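Local coordinates for aminotransferase (Paracoccus denitrificans, PDB 4GRX), which probably transfers amino groups between an amine donor and a keto acid or aldehyde acceptor, using a covalently bound pyridoxal phosphate cofactor, at residues P51-L62 against P438-M449. Residues are numbered along the deposited sequence; the frame is centred on the assembly and turned at random.
Sequences PYIVDVHGRRYL and PFILTEAQMDEM
Pro51 sits at the centre of the packed side of this contact, its ring held among Pro438, Ile440, Leu441 and Gln445. Its CB lies 3.8 Å from Pro438 CG, its CD meets Ile440 CD1 at 3.9 Å, and its CG rests against the amide of Gln445. That amide is fixed by a capping box: OE1 accepts from Thr442 N, 3.0 Å away and well above the carbonyl plane, while Thr442 OG1 takes the N-H of Gln445. With an alanine here, Thr442 N would probably lose this acceptor and a gap would open beside Pro51. Leu62 continues the apolar side, its CD2 4.0 Å from Met449 CB in the second turn of helix 443-463. The looser side is polar and partly exposed. There Tyr52 OH donates to the syn lone pair of Glu448 OE1 at 2.6 Å, the ring and carboxylate planes 29° apart; Lys452 forms a salt bridge with the other oxygen, OE2. Arg60 NE and Leu62 CD1 lie over opposite faces of the tyrosine ring, each offset toward the rim. The arrangement joins an N-terminal beta hairpin to the start of the C-terminal helix, consistent with the small domain of class III, fold-type I aminotransferases, built from both chain ends.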
ATOM      1  N   PRO A  51     -11.437 -24.614   3.206  1.00 30.86           N
ATOM      2  CA  PRO A  51     -10.014 -24.456   2.895  1.00 29.41           C
ATOM      3  C   PRO A  51      -9.644 -24.923   1.485  1.00 29.08           C
ATOM      4  O   PRO A  51      -8.465 -25.127   1.185  1.00 28.84           O
ATOM      5  CB  PRO A  51      -9.343 -25.325   3.953  1.00 30.19           C
ATOM      6  CG  PRO A  51     -10.345 -26.400   4.249  1.00 31.97           C
ATOM      7  CD  PRO A  51     -11.713 -25.857   3.950  1.00 32.32           C
ATOM      8  N   TYR A  52     -10.642 -25.070   0.621  1.00 29.41           N
ATOM      9  CA  TYR A  52     -10.421 -25.502  -0.759  1.00 29.14           C
ATOM     10  C   TYR A  52     -10.600 -24.377  -1.752  1.00 28.16           C
ATOM     11  O   TYR A  52     -11.470 -23.529  -1.585  1.00 27.99           O
ATOM     12  CB  TYR A  52     -11.375 -26.627  -1.143  1.00 30.47           C
ATOM     13  CG  TYR A  52     -11.220 -27.868  -0.325  1.00 31.40           C
ATOM     14  CD1 TYR A  52     -11.984 -28.063   0.826  1.00 32.32           C
ATOM     15  CD2 TYR A  52     -10.308 -28.843  -0.693  1.00 31.61           C
ATOM     16  CE1 TYR A  52     -11.835 -29.198   1.590  1.00 33.62           C
ATOM     17  CE2 TYR A  52     -10.151 -29.984   0.061  1.00 33.03           C
ATOM     18  CZ  TYR A  52     -10.924 -30.157   1.195  1.00 34.02           C
ATOM     19  OH  TYR A  52     -10.770 -31.287   1.936  1.00 35.55           O
ATOM     20  N   ILE A  53      -9.755 -24.389  -2.778  1.00 27.72           N
ATOM     21  CA  ILE A  53      -9.933 -23.551  -3.961  1.00 27.34           C
ATOM     22  C   ILE A  53     -10.209 -24.457  -5.164  1.00 28.52           C
ATOM     23  O   ILE A  53      -9.906 -25.667  -5.142  1.00 29.29           O
ATOM     24  CB  ILE A  53      -8.732 -22.605  -4.214  1.00 26.08           C
ATOM     25  CG1 ILE A  53      -7.464 -23.400  -4.573  1.00 26.01           C
ATOM     26  CG2 ILE A  53      -8.498 -21.688  -3.007  1.00 25.29           C
ATOM     27  CD1 ILE A  53      -6.290 -22.549  -5.004  1.00 24.66           C
ATOM     28  N   VAL A  54     -10.829 -23.869  -6.189  1.00 28.62           N
ATOM     29  CA  VAL A  54     -11.285 -24.587  -7.386  1.00 29.58           C
ATOM     30  C   VAL A  54     -10.941 -23.732  -8.598  1.00 28.98           C
ATOM     31  O   VAL A  54     -11.325 -22.559  -8.643  1.00 28.45           O
ATOM     32  CB  VAL A  54     -12.822 -24.802  -7.355  1.00 30.75           C
ATOM     33  CG1 VAL A  54     -13.329 -25.457  -8.629  1.00 31.66           C
ATOM     34  CG2 VAL A  54     -13.221 -25.614  -6.137  1.00 31.70           C
ATOM     35  N   ASP A  55     -10.232 -24.302  -9.574  1.00 29.33           N
ATOM     36  CA  ASP A  55      -9.865 -23.538 -10.777  1.00 29.05           C
ATOM     37  C   ASP A  55     -10.894 -23.606 -11.909  1.00 30.50           C
ATOM     38  O   ASP A  55     -11.970 -24.196 -11.767  1.00 31.59           O
ATOM     39  CB  ASP A  55      -8.436 -23.855 -11.263  1.00 28.54           C
ATOM     40  CG  ASP A  55      -8.280 -25.264 -11.827  1.00 29.93           C
ATOM     41  OD1 ASP A  55      -9.294 -25.907 -12.169  1.00 31.31           O
ATOM     42  OD2 ASP A  55      -7.119 -25.724 -11.950  1.00 29.75           O
ATOM     43  N   VAL A  56     -10.548 -22.992 -13.032  1.00 30.63           N
ATOM     44  CA  VAL A  56     -11.445 -22.872 -14.165  1.00 32.26           C
ATOM     45  C   VAL A  56     -11.694 -24.181 -14.906  1.00 34.47           C
ATOM     46  O   VAL A  56     -12.663 -24.291 -15.666  1.00 35.70           O
ATOM     47  CB  VAL A  56     -10.904 -21.856 -15.169  1.00 31.94           C
ATOM     48  CG1 VAL A  56     -11.160 -20.433 -14.667  1.00 31.26           C
ATOM     49  CG2 VAL A  56      -9.425 -22.117 -15.444  1.00 31.13           C
ATOM     50  N   HIS A  57     -10.817 -25.161 -14.705  1.00 34.81           N
ATOM     51  CA  HIS A  57     -11.024 -26.474 -15.290  1.00 36.90           C
ATOM     52  C   HIS A  57     -11.764 -27.373 -14.345  1.00 38.07           C
ATOM     53  O   HIS A  57     -11.930 -28.562 -14.610  1.00 39.35           O
ATOM     54  CB  HIS A  57      -9.691 -27.088 -15.707  1.00 36.90           C
ATOM     55  CG  HIS A  57      -8.914 -26.239 -16.687  1.00 36.37           C
ATOM     56  ND1 HIS A  57      -9.359 -25.977 -17.942  1.00 37.18           N
ATOM     57  CD2 HIS A  57      -7.680 -25.591 -16.560  1.00 34.83           C
ATOM     58  CE1 HIS A  57      -8.466 -25.203 -18.579  1.00 36.37           C
ATOM     59  NE2 HIS A  57      -7.436 -24.964 -17.727  1.00 35.13           N
ATOM     60  N   GLY A  58     -12.224 -26.804 -13.233  1.00 37.86           N
ATOM     61  CA  GLY A  58     -12.897 -27.567 -12.188  1.00 39.61           C
ATOM     62  C   GLY A  58     -11.982 -28.347 -11.253  1.00 40.52           C
ATOM     63  O   GLY A  58     -12.466 -29.100 -10.393  1.00 41.72           O
ATOM     64  N   ARG A  59     -10.665 -28.184 -11.402  1.00 40.27           N
ATOM     65  CA  ARG A  59      -9.718 -28.897 -10.552  1.00 41.10           C
ATOM     66  C   ARG A  59      -9.665 -28.258  -9.167  1.00 38.44           C
ATOM     67  O   ARG A  59      -9.565 -27.046  -9.039  1.00 37.15           O
ATOM     68  CB  ARG A  59      -8.331 -28.967 -11.202  1.00 43.88           C
ATOM     69  CG  ARG A  59      -7.530 -30.203 -10.801  1.00 48.92           C
ATOM     70  CD  ARG A  59      -6.096 -30.175 -11.324  1.00 52.49           C
ATOM     71  NE  ARG A  59      -6.008 -30.517 -12.749  1.00 57.27           N
ATOM     72  CZ  ARG A  59      -5.910 -29.641 -13.757  1.00 57.86           C
ATOM     73  NH1 ARG A  59      -5.882 -28.321 -13.536  1.00 55.49           N
ATOM     74  NH2 ARG A  59      -5.833 -30.101 -15.004  1.00 59.12           N
ATOM     75  N   ARG A  60      -9.735 -29.087  -8.135  1.00 37.98           N
ATOM     76  CA  ARG A  60      -9.939 -28.625  -6.767  1.00 36.73           C
ATOM     77  C   ARG A  60      -8.701 -28.897  -5.908  1.00 35.36           C
ATOM     78  O   ARG A  60      -8.086 -29.952  -6.025  1.00 36.23           O
ATOM     79  CB  ARG A  60     -11.195 -29.314  -6.216  1.00 38.71           C
ATOM     80  CG  ARG A  60     -11.548 -29.097  -4.757  1.00 39.20           C
ATOM     81  CD  ARG A  60     -12.569 -30.153  -4.332  1.00 41.65           C
ATOM     82  NE  ARG A  60     -13.099 -29.888  -2.997  1.00 42.13           N
ATOM     83  CZ  ARG A  60     -14.177 -29.144  -2.745  1.00 42.40           C
ATOM     84  NH1 ARG A  60     -14.864 -28.593  -3.746  1.00 42.44           N
ATOM     85  NH2 ARG A  60     -14.566 -28.951  -1.488  1.00 42.32           N
ATOM     86  N   TYR A  61      -8.332 -27.932  -5.067  1.00 33.39           N
ATOM     87  CA  TYR A  61      -7.104 -28.009  -4.258  1.00 32.40           C
ATOM     88  C   TYR A  61      -7.328 -27.614  -2.787  1.00 32.17           C
ATOM     89  O   TYR A  61      -8.055 -26.662  -2.488  1.00 31.39           O
ATOM     90  CB  TYR A  61      -5.998 -27.106  -4.823  1.00 30.35           C
ATOM     91  CG  TYR A  61      -5.826 -27.082  -6.339  1.00 30.04           C
ATOM     92  CD1 TYR A  61      -6.702 -26.356  -7.155  1.00 29.37           C
ATOM     93  CD2 TYR A  61      -4.747 -27.739  -6.955  1.00 30.11           C
ATOM     94  CE1 TYR A  61      -6.526 -26.308  -8.530  1.00 29.18           C
ATOM     95  CE2 TYR A  61      -4.573 -27.701  -8.332  1.00 29.89           C
ATOM     96  CZ  TYR A  61      -5.464 -26.984  -9.111  1.00 29.48           C
ATOM     97  OH  TYR A  61      -5.305 -26.942 -10.476  1.00 29.57           O
ATOM     98  N   LEU A  62      -6.676 -28.333  -1.877  1.00 32.77           N
ATOM     99  CA  LEU A  62      -6.617 -27.931  -0.475  1.00 32.55           C
ATOM    100  C   LEU A  62      -5.476 -26.929  -0.250  1.00 31.44           C
ATOM    101  O   LEU A  62      -4.308 -27.308  -0.240  1.00 31.64           O
ATOM    102  CB  LEU A  62      -6.445 -29.165   0.404  1.00 33.71           C
ATOM    103  CG  LEU A  62      -6.250 -28.992   1.905  1.00 33.83           C
ATOM    104  CD1 LEU A  62      -7.423 -28.247   2.524  1.00 33.61           C
ATOM    105  CD2 LEU A  62      -6.069 -30.361   2.546  1.00 35.58           C
ATOM    106  N   PRO A 438      -5.768 -22.597   6.825  1.00 28.24           N
ATOM    107  CA  PRO A 438      -6.746 -21.799   7.583  1.00 28.32           C
ATOM    108  C   PRO A 438      -7.053 -22.402   8.963  1.00 28.88           C
ATOM    109  O   PRO A 438      -6.889 -23.608   9.198  1.00 29.00           O
ATOM    110  CB  PRO A 438      -8.002 -21.853   6.709  1.00 28.82           C
ATOM    111  CG  PRO A 438      -7.534 -22.252   5.357  1.00 28.40           C
ATOM    112  CD  PRO A 438      -6.346 -23.133   5.579  1.00 28.24           C
ATOM    113  N   PHE A 439      -7.503 -21.543   9.867  1.00 29.02           N
ATOM    114  CA  PHE A 439      -7.913 -21.971  11.200  1.00 29.56           C
ATOM    115  C   PHE A 439      -9.136 -22.904  11.177  1.00 30.63           C
ATOM    116  O   PHE A 439      -9.265 -23.770  12.032  1.00 31.55           O
ATOM    117  CB  PHE A 439      -8.172 -20.751  12.093  1.00 29.57           C
ATOM    118  CG  PHE A 439      -6.977 -19.827  12.270  1.00 28.53           C
ATOM    119  CD1 PHE A 439      -7.150 -18.561  12.829  1.00 28.39           C
ATOM    120  CD2 PHE A 439      -5.684 -20.210  11.882  1.00 27.68           C
ATOM    121  CE1 PHE A 439      -6.066 -17.710  13.008  1.00 27.67           C
ATOM    122  CE2 PHE A 439      -4.598 -19.357  12.054  1.00 26.81           C
ATOM    123  CZ  PHE A 439      -4.788 -18.105  12.620  1.00 26.86           C
ATOM    124  N   ILE A 440     -10.018 -22.745  10.196  1.00 30.76           N
ATOM    125  CA  ILE A 440     -11.230 -23.584  10.069  1.00 32.11           C
ATOM    126  C   ILE A 440     -10.964 -25.062   9.713  1.00 32.46           C
ATOM    127  O   ILE A 440     -11.901 -25.825   9.422  1.00 33.76           O
ATOM    128  CB  ILE A 440     -12.233 -22.997   9.045  1.00 32.44           C
ATOM    129  CG1 ILE A 440     -11.615 -22.961   7.638  1.00 31.61           C
ATOM    130  CG2 ILE A 440     -12.674 -21.602   9.469  1.00 32.31           C
ATOM    131  CD1 ILE A 440     -12.634 -23.113   6.530  1.00 32.40           C
ATOM    132  N   LEU A 441      -9.694 -25.457   9.755  1.00 31.45           N
ATOM    133  CA  LEU A 441      -9.245 -26.773   9.308  1.00 31.58           C
ATOM    134  C   LEU A 441      -9.664 -27.901  10.253  1.00 33.00           C
ATOM    135  O   LEU A 441      -9.388 -27.834  11.461  1.00 33.23           O
ATOM    136  CB  LEU A 441      -7.722 -26.790   9.146  1.00 30.22           C
ATOM    137  CG  LEU A 441      -7.169 -27.987   8.375  1.00 30.32           C
ATOM    138  CD1 LEU A 441      -7.224 -27.719   6.872  1.00 29.67           C
ATOM    139  CD2 LEU A 441      -5.749 -28.295   8.823  1.00 29.73           C
ATOM    140  N   THR A 442     -10.290 -28.935   9.680  1.00 39.45           N
ATOM    141  CA  THR A 442     -10.803 -30.086  10.432  1.00 39.85           C
ATOM    142  C   THR A 442      -9.762 -31.209  10.490  1.00 40.08           C
ATOM    143  O   THR A 442      -8.903 -31.305   9.613  1.00 38.84           O
ATOM    144  CB  THR A 442     -12.117 -30.650   9.813  1.00 39.58           C
ATOM    145  OG1 THR A 442     -11.832 -31.348   8.586  1.00 38.86           O
ATOM    146  CG2 THR A 442     -13.166 -29.550   9.561  1.00 40.01           C
ATOM    147  N   GLU A 443      -9.846 -32.064  11.509  1.00 42.62           N
ATOM    148  CA  GLU A 443      -8.896 -33.175  11.673  1.00 44.57           C
ATOM    149  C   GLU A 443      -8.737 -34.007  10.407  1.00 43.10           C
ATOM    150  O   GLU A 443      -7.648 -34.506  10.126  1.00 43.54           O
ATOM    151  CB  GLU A 443      -9.288 -34.074  12.852  1.00 49.43           C
ATOM    152  CG  GLU A 443      -9.402 -33.320  14.170  1.00 52.39           C
ATOM    153  CD  GLU A 443      -9.847 -34.186  15.332  1.00 58.33           C
ATOM    154  OE1 GLU A 443      -9.833 -35.426  15.194  1.00 61.26           O
ATOM    155  OE2 GLU A 443     -10.204 -33.627  16.397  1.00 61.22           O
ATOM    156  N   ALA A 444      -9.823 -34.144   9.650  1.00 42.24           N
ATOM    157  CA  ALA A 444      -9.826 -34.936   8.415  1.00 42.47           C
ATOM    158  C   ALA A 444      -9.048 -34.210   7.322  1.00 39.42           C
ATOM    159  O   ALA A 444      -8.246 -34.807   6.607  1.00 39.70           O
ATOM    160  CB  ALA A 444     -11.250 -35.228   7.964  1.00 44.13           C
ATOM    161  N   GLN A 445      -9.280 -32.913   7.215  1.00 37.40           N
ATOM    162  CA  GLN A 445      -8.526 -32.065   6.303  1.00 35.69           C
ATOM    163  C   GLN A 445      -7.021 -32.042   6.643  1.00 34.75           C
ATOM    164  O   GLN A 445      -6.169 -32.028   5.743  1.00 33.95           O
ATOM    165  CB  GLN A 445      -9.132 -30.655   6.298  1.00 35.85           C
ATOM    166  CG  GLN A 445     -10.528 -30.633   5.682  1.00 37.57           C
ATOM    167  CD  GLN A 445     -11.359 -29.400   6.009  1.00 38.94           C
ATOM    168  OE1 GLN A 445     -10.936 -28.492   6.742  1.00 39.03           O
ATOM    169  NE2 GLN A 445     -12.566 -29.362   5.453  1.00 41.17           N
ATOM    170  N   MET A 446      -6.694 -32.069   7.931  1.00 35.66           N
ATOM    171  CA  MET A 446      -5.298 -32.079   8.352  1.00 36.31           C
ATOM    172  C   MET A 446      -4.607 -33.367   7.908  1.00 36.94           C
ATOM    173  O   MET A 446      -3.449 -33.351   7.462  1.00 36.48           O
ATOM    174  CB  MET A 446      -5.163 -31.862   9.861  1.00 39.20           C
ATOM    175  CG  MET A 446      -3.724 -31.773  10.323  1.00 41.41           C
ATOM    176  SD  MET A 446      -3.555 -31.642  12.106  1.00 47.47           S
ATOM    177  CE  MET A 446      -3.916 -29.910  12.373  1.00 48.06           C
ATOM    178  N   ASP A 447      -5.334 -34.477   8.020  1.00 38.92           N
ATOM    179  CA  ASP A 447      -4.883 -35.765   7.495  1.00 40.92           C
ATOM    180  C   ASP A 447      -4.718 -35.732   5.985  1.00 38.88           C
ATOM    181  O   ASP A 447      -3.770 -36.310   5.454  1.00 39.58           O
ATOM    182  CB  ASP A 447      -5.845 -36.874   7.904  1.00 44.89           C
ATOM    183  CG  ASP A 447      -5.751 -37.198   9.365  1.00 48.92           C
ATOM    184  OD1 ASP A 447      -6.477 -38.117   9.813  1.00 53.47           O
ATOM    185  OD2 ASP A 447      -4.954 -36.534  10.067  1.00 48.68           O
ATOM    186  N   GLU A 448      -5.638 -35.059   5.297  1.00 37.40           N
ATOM    187  CA  GLU A 448      -5.561 -34.939   3.845  1.00 37.11           C
ATOM    188  C   GLU A 448      -4.263 -34.261   3.429  1.00 35.12           C
ATOM    189  O   GLU A 448      -3.547 -34.756   2.557  1.00 35.47           O
ATOM    190  CB  GLU A 448      -6.751 -34.162   3.276  1.00 37.20           C
ATOM    191  CG  GLU A 448      -6.843 -34.285   1.762  1.00 39.14           C
ATOM    192  CD  GLU A 448      -7.848 -33.351   1.147  1.00 40.64           C
ATOM    193  OE1 GLU A 448      -8.703 -32.822   1.876  1.00 40.14           O
ATOM    194  OE2 GLU A 448      -7.772 -33.148  -0.079  1.00 43.16           O
ATOM    195  N   MET A 449      -3.982 -33.132   4.080  1.00 33.98           N
ATOM    196  CA  MET A 449      -2.774 -32.343   3.860  1.00 33.24           C
ATOM    197  C   MET A 449      -1.489 -33.142   4.077  1.00 33.77           C
ATOM    198  O   MET A 449      -0.581 -33.055   3.258  1.00 33.32           O
ATOM    199  CB  MET A 449      -2.798 -31.130   4.783  1.00 33.83           C
ATOM    200  CG  MET A 449      -1.519 -30.309   4.828  1.00 34.52           C
ATOM    201  SD  MET A 449      -1.593 -29.114   6.173  1.00 37.48           S
ATOM    202  CE  MET A 449      -1.408 -30.193   7.593  1.00 38.92           C
TER